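Local structure of hydroxyethylphosphonate dioxygenase (6B9R) at residues A[235-247]-A[266-278]. The protein probably catalyses the iron-dependent, oxygen-consuming cleavage of 2-hydroxyethylphosphonate to hydroxymethylphosphonate, the phosphonate substrate lying beside the metal. Numbering follows the deposited sequence.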
loop_
_atom_site.group_PDB
_atom_site.type_symbol
_atom_site.label_atom_id
_atom_site.label_comp_id
_atom_site.label_asym_id
_atom_site.label_seq_id
_atom_site.Cartn_x
_atom_site.Cartn_y
_atom_site.Cartn_z
ATOM N N PRO A 235 1.079 17.554 5.463
ATOM C CA PRO A 235 0.055 17.832 4.450
ATOM C C PRO A 235 0.138 19.272 3.962
ATOM O O PRO A 235 0.437 20.191 4.726
ATOM C CB PRO A 235 -1.256 17.553 5.194
ATOM C CG PRO A 235 -0.880 16.515 6.217
ATOM C CD PRO A 235 0.515 16.892 6.656
ATOM N N GLY A 236 -0.085 19.455 2.660
ATOM C CA GLY A 236 -0.061 20.767 2.053
ATOM C C GLY A 236 1.305 21.342 1.749
ATOM O O GLY A 236 1.378 22.413 1.131
ATOM N N ASP A 237 2.397 20.686 2.147
ATOM C CA ASP A 237 3.735 21.239 1.921
ATOM C C ASP A 237 4.263 20.750 0.576
ATOM O O ASP A 237 4.938 19.717 0.483
ATOM C CB ASP A 237 4.682 20.864 3.054
ATOM C CG ASP A 237 5.956 21.689 3.043
ATOM O OD1 ASP A 237 6.290 22.282 1.993
ATOM O OD2 ASP A 237 6.627 21.755 4.090
ATOM N N HIS A 238 3.997 21.536 -0.468
ATOM C CA HIS A 238 4.414 21.147 -1.811
ATOM C C HIS A 238 5.915 21.277 -2.003
ATOM O O HIS A 238 6.506 20.496 -2.755
ATOM C CB HIS A 238 3.667 21.986 -2.847
ATOM C CG HIS A 238 2.214 21.654 -2.931
ATOM N ND1 HIS A 238 1.272 22.232 -2.107
ATOM C CD2 HIS A 238 1.546 20.768 -3.707
ATOM C CE1 HIS A 238 0.082 21.724 -2.382
ATOM N NE2 HIS A 238 0.219 20.837 -3.350
ATOM N N GLY A 239 6.545 22.262 -1.363
ATOM C CA GLY A 239 7.991 22.380 -1.470
ATOM C C GLY A 239 8.711 21.153 -0.944
ATOM O O GLY A 239 9.714 20.717 -1.515
ATOM N N ALA A 240 8.206 20.571 0.151
ATOM C CA ALA A 240 8.827 19.374 0.710
ATOM C C ALA A 240 8.686 18.187 -0.233
ATOM O O ALA A 240 9.618 17.387 -0.382
ATOM C CB ALA A 240 8.207 19.039 2.067
ATOM N N MET A 241 7.511 18.054 -0.847
ATOM C CA MET A 241 7.264 17.037 -1.861
ATOM C C MET A 241 8.233 17.185 -3.028
ATOM O O MET A 241 8.836 16.206 -3.480
ATOM C CB MET A 241 5.815 17.159 -2.328
ATOM C CG MET A 241 5.303 16.090 -3.271
ATOM S SD MET A 241 5.018 14.549 -2.394
ATOM C CE MET A 241 6.486 13.725 -2.946
ATOM N N LEU A 242 8.392 18.412 -3.536
ATOM C CA LEU A 242 9.351 18.648 -4.609
ATOM C C LEU A 242 10.766 18.284 -4.172
ATOM O O LEU A 242 11.485 17.578 -4.891
ATOM C CB LEU A 242 9.281 20.105 -5.061
ATOM C CG LEU A 242 10.289 20.513 -6.138
ATOM C CD1 LEU A 242 10.053 19.714 -7.426
ATOM C CD2 LEU A 242 10.205 22.015 -6.406
ATOM N N ARG A 243 11.186 18.738 -2.983
ATOM C CA ARG A 243 12.517 18.355 -2.500
ATOM C C ARG A 243 12.655 16.837 -2.408
ATOM O O ARG A 243 13.714 16.273 -2.721
ATOM C CB ARG A 243 12.805 18.983 -1.131
ATOM C CG ARG A 243 12.956 20.512 -1.138
ATOM C CD ARG A 243 13.562 21.017 0.160
ATOM N NE ARG A 243 12.939 20.443 1.357
ATOM C CZ ARG A 243 11.879 20.966 1.977
ATOM N NH1 ARG A 243 11.301 22.064 1.507
ATOM N NH2 ARG A 243 11.390 20.391 3.064
ATOM N N SER A 244 11.594 16.160 -1.976
ATOM C CA SER A 244 11.674 14.712 -1.810
ATOM C C SER A 244 11.847 13.999 -3.150
ATOM O O SER A 244 12.623 13.033 -3.254
ATOM C CB SER A 244 10.429 14.205 -1.077
ATOM O OG SER A 244 10.512 12.807 -0.855
ATOM N N VAL A 245 11.135 14.447 -4.188
ATOM C CA VAL A 245 11.279 13.815 -5.498
ATOM C C VAL A 245 12.637 14.149 -6.098
ATOM O O VAL A 245 13.269 13.304 -6.745
ATOM C CB VAL A 245 10.116 14.221 -6.428
ATOM C CG1 VAL A 245 10.256 13.550 -7.791
ATOM C CG2 VAL A 245 8.782 13.825 -5.794
ATOM N N MET A 246 13.122 15.375 -5.881
ATOM C CA MET A 246 14.466 15.713 -6.342
ATOM C C MET A 246 15.508 14.809 -5.694
ATOM O O MET A 246 16.401 14.293 -6.370
ATOM C CB MET A 246 14.773 17.183 -6.063
ATOM C CG MET A 246 13.974 18.148 -6.921
ATOM S SD MET A 246 14.294 19.866 -6.461
ATOM C CE MET A 246 16.016 20.022 -6.933
ATOM N N ALA A 247 15.406 14.604 -4.377
ATOM C CA ALA A 247 16.338 13.702 -3.707
ATOM C C ALA A 247 16.209 12.274 -4.235
ATOM O O ALA A 247 17.211 11.557 -4.353
ATOM C CB ALA A 247 16.117 13.742 -2.196
ATOM N N ARG A 266 13.719 30.121 -9.675
ATOM C CA ARG A 266 12.344 29.679 -9.463
ATOM C C ARG A 266 12.296 28.286 -8.845
ATOM O O ARG A 266 11.528 28.052 -7.905
ATOM C CB ARG A 266 11.573 29.720 -10.784
ATOM C CG ARG A 266 10.105 29.310 -10.677
ATOM C CD ARG A 266 9.333 30.173 -9.685
ATOM N NE ARG A 266 7.902 29.873 -9.721
ATOM C CZ ARG A 266 7.044 30.141 -8.737
ATOM N NH1 ARG A 266 7.458 30.724 -7.616
ATOM N NH2 ARG A 266 5.766 29.820 -8.877
ATOM N N VAL A 267 13.119 27.352 -9.339
ATOM C CA VAL A 267 13.133 26.012 -8.756
ATOM C C VAL A 267 13.524 26.078 -7.283
ATOM O O VAL A 267 12.929 25.399 -6.433
ATOM C CB VAL A 267 14.065 25.078 -9.556
ATOM C CG1 VAL A 267 14.041 23.659 -8.972
ATOM C CG2 VAL A 267 13.658 25.050 -11.024
ATOM N N ALA A 268 14.510 26.917 -6.951
ATOM C CA ALA A 268 14.916 27.053 -5.558
ATOM C C ALA A 268 13.780 27.610 -4.713
ATOM O O ALA A 268 13.497 27.098 -3.623
ATOM C CB ALA A 268 16.154 27.943 -5.453
ATOM N N ALA A 269 13.104 28.641 -5.216
ATOM C CA ALA A 269 11.985 29.232 -4.491
ATOM C C ALA A 269 10.859 28.224 -4.279
ATOM O O ALA A 269 10.253 28.180 -3.201
ATOM C CB ALA A 269 11.476 30.462 -5.242
ATOM N N LEU A 270 10.570 27.394 -5.289
ATOM C CA LEU A 270 9.528 26.390 -5.111
ATOM C C LEU A 270 9.924 25.337 -4.082
ATOM O O LEU A 270 9.048 24.754 -3.436
ATOM C CB LEU A 270 9.191 25.727 -6.452
ATOM C CG LEU A 270 8.528 26.636 -7.488
ATOM C CD1 LEU A 270 8.466 25.954 -8.842
ATOM C CD2 LEU A 270 7.129 27.045 -7.021
ATOM N N CYS A 271 11.225 25.076 -3.911
ATOM C CA CYS A 271 11.648 24.121 -2.894
ATOM C C CYS A 271 11.438 24.647 -1.479
ATOM O O CYS A 271 11.393 23.848 -0.535
ATOM C CB CYS A 271 13.120 23.735 -3.109
ATOM S SG CYS A 271 13.348 22.621 -4.516
ATOM N N ARG A 272 11.266 25.957 -1.314
ATOM C CA ARG A 272 11.213 26.587 -0.000
ATOM C C ARG A 272 9.816 27.042 0.394
ATOM O O ARG A 272 9.677 27.794 1.365
ATOM C CB ARG A 272 12.151 27.795 0.048
ATOM C CG ARG A 272 13.615 27.484 -0.161
ATOM C CD ARG A 272 14.453 28.742 0.051
ATOM N NE ARG A 272 14.765 29.451 -1.190
ATOM C CZ ARG A 272 14.154 30.556 -1.609
ATOM N NH1 ARG A 272 14.526 31.118 -2.752
ATOM N NH2 ARG A 272 13.177 31.101 -0.892
ATOM N N THR A 273 8.782 26.637 -0.331
ATOM C CA THR A 273 7.461 27.110 0.032
ATOM C C THR A 273 6.462 25.959 0.047
ATOM O O THR A 273 6.577 25.018 -0.746
ATOM C CB THR A 273 6.987 28.214 -0.929
ATOM O OG1 THR A 273 5.686 28.661 -0.532
ATOM C CG2 THR A 273 6.935 27.721 -2.372
ATOM N N PRO A 274 5.488 25.995 0.956
ATOM C CA PRO A 274 4.428 24.979 0.933
ATOM C C PRO A 274 3.455 25.160 -0.211
ATOM O O PRO A 274 2.805 24.183 -0.600
ATOM C CB PRO A 274 3.735 25.159 2.290
ATOM C CG PRO A 274 4.032 26.569 2.666
ATOM C CD PRO A 274 5.385 26.882 2.126
ATOM N N ALA A 275 3.346 26.367 -0.771
ATOM C CA ALA A 275 2.416 26.618 -1.863
ATOM C C ALA A 275 2.848 25.880 -3.123
ATOM O O ALA A 275 4.036 25.821 -3.449
ATOM C CB ALA A 275 2.321 28.122 -2.144
ATOM N N ARG A 276 1.877 25.315 -3.839
ATOM C CA ARG A 276 2.214 24.594 -5.057
ATOM C C ARG A 276 2.666 25.558 -6.146
ATOM O O ARG A 276 2.303 26.744 -6.162
ATOM C CB ARG A 276 1.027 23.775 -5.557
ATOM C CG ARG A 276 -0.172 24.614 -5.960
ATOM C CD ARG A 276 -1.073 23.869 -6.929
ATOM N NE ARG A 276 -2.281 24.627 -7.223
ATOM C CZ ARG A 276 -2.417 25.469 -8.244
ATOM N NH1 ARG A 276 -1.415 25.665 -9.095
ATOM N NH2 ARG A 276 -3.567 26.115 -8.416
ATOM N N ALA A 277 3.479 25.039 -7.060
ATOM C CA ALA A 277 3.836 25.782 -8.253
ATOM C C ALA A 277 2.600 25.995 -9.133
ATOM O O ALA A 277 1.545 25.385 -8.934
ATOM C CB ALA A 277 4.932 25.040 -9.020
ATOM N N GLU A 278 2.737 26.879 -10.116
ATOM C CA GLU A 278 1.686 27.059 -11.108
ATOM C C GLU A 278 1.570 25.806 -11.973
ATOM O O GLU A 278 2.539 25.061 -12.155
ATOM C CB GLU A 278 1.978 28.285 -11.979
ATOM C CG GLU A 278 2.386 29.540 -11.195
ATOM C CD GLU A 278 1.239 30.141 -10.400
ATOM O OE1 GLU A 278 1.515 30.890 -9.438
ATOM O OE2 GLU A 278 0.063 29.868 -10.733
#
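Within the Cro/C1-type helix-turn-helix domain, the start of helix 238-249 meets the end of helix 264-271 and the loop that follows it, and His238 grips that loop at Pro274. Pro274 O accepts two bonds from this one residue: His238 N reaches it at 2.9 Å, and His238 ND1, also 2.9 Å from Pro274 O, comes nearly in line with the carbonyl, with Pro274 O in the plane of the ring. With CG anti to the carbonyl carbon (chi1 -70°), the imidazole lies against the loop, and Arg276 CB sits over the centre of one face, 3.5 Å from the ring centroid, a CH-pi contact. A leucine in place of His238 would probably leave Pro274 O with the backbone bond alone and Arg276 CB without its aromatic face. Next along, Gly239 N makes a weak bond to Thr273 O, and Gly239 CA comes within 3.3 Å of Leu270 O, an approach that a side chain would block. Asp237 caps the helix through OD1, which takes Ala240 N from above the carboxylate plane. One turn on from Gly239, Arg243 bends at chi3 and sends NH1 to Cys271 O, 2.7 Å away and almost straight along the carbonyl, at the edge of the guanidinium. Deeper in, Cys271 SG lies 3.5 Å from Met246 SD and touches Leu242 CD2, which also rests on Leu270 CB. The axes of 238-247 and 266-271 approach to 8.9 Å, their N-to-C directions 117° apart. Helix 253-260 packs on Met246 and Val267, helix 279-288 on Leu270 and Arg276, while Ser244 and Met241 meet Arg428 and Phe429 of the second subunit.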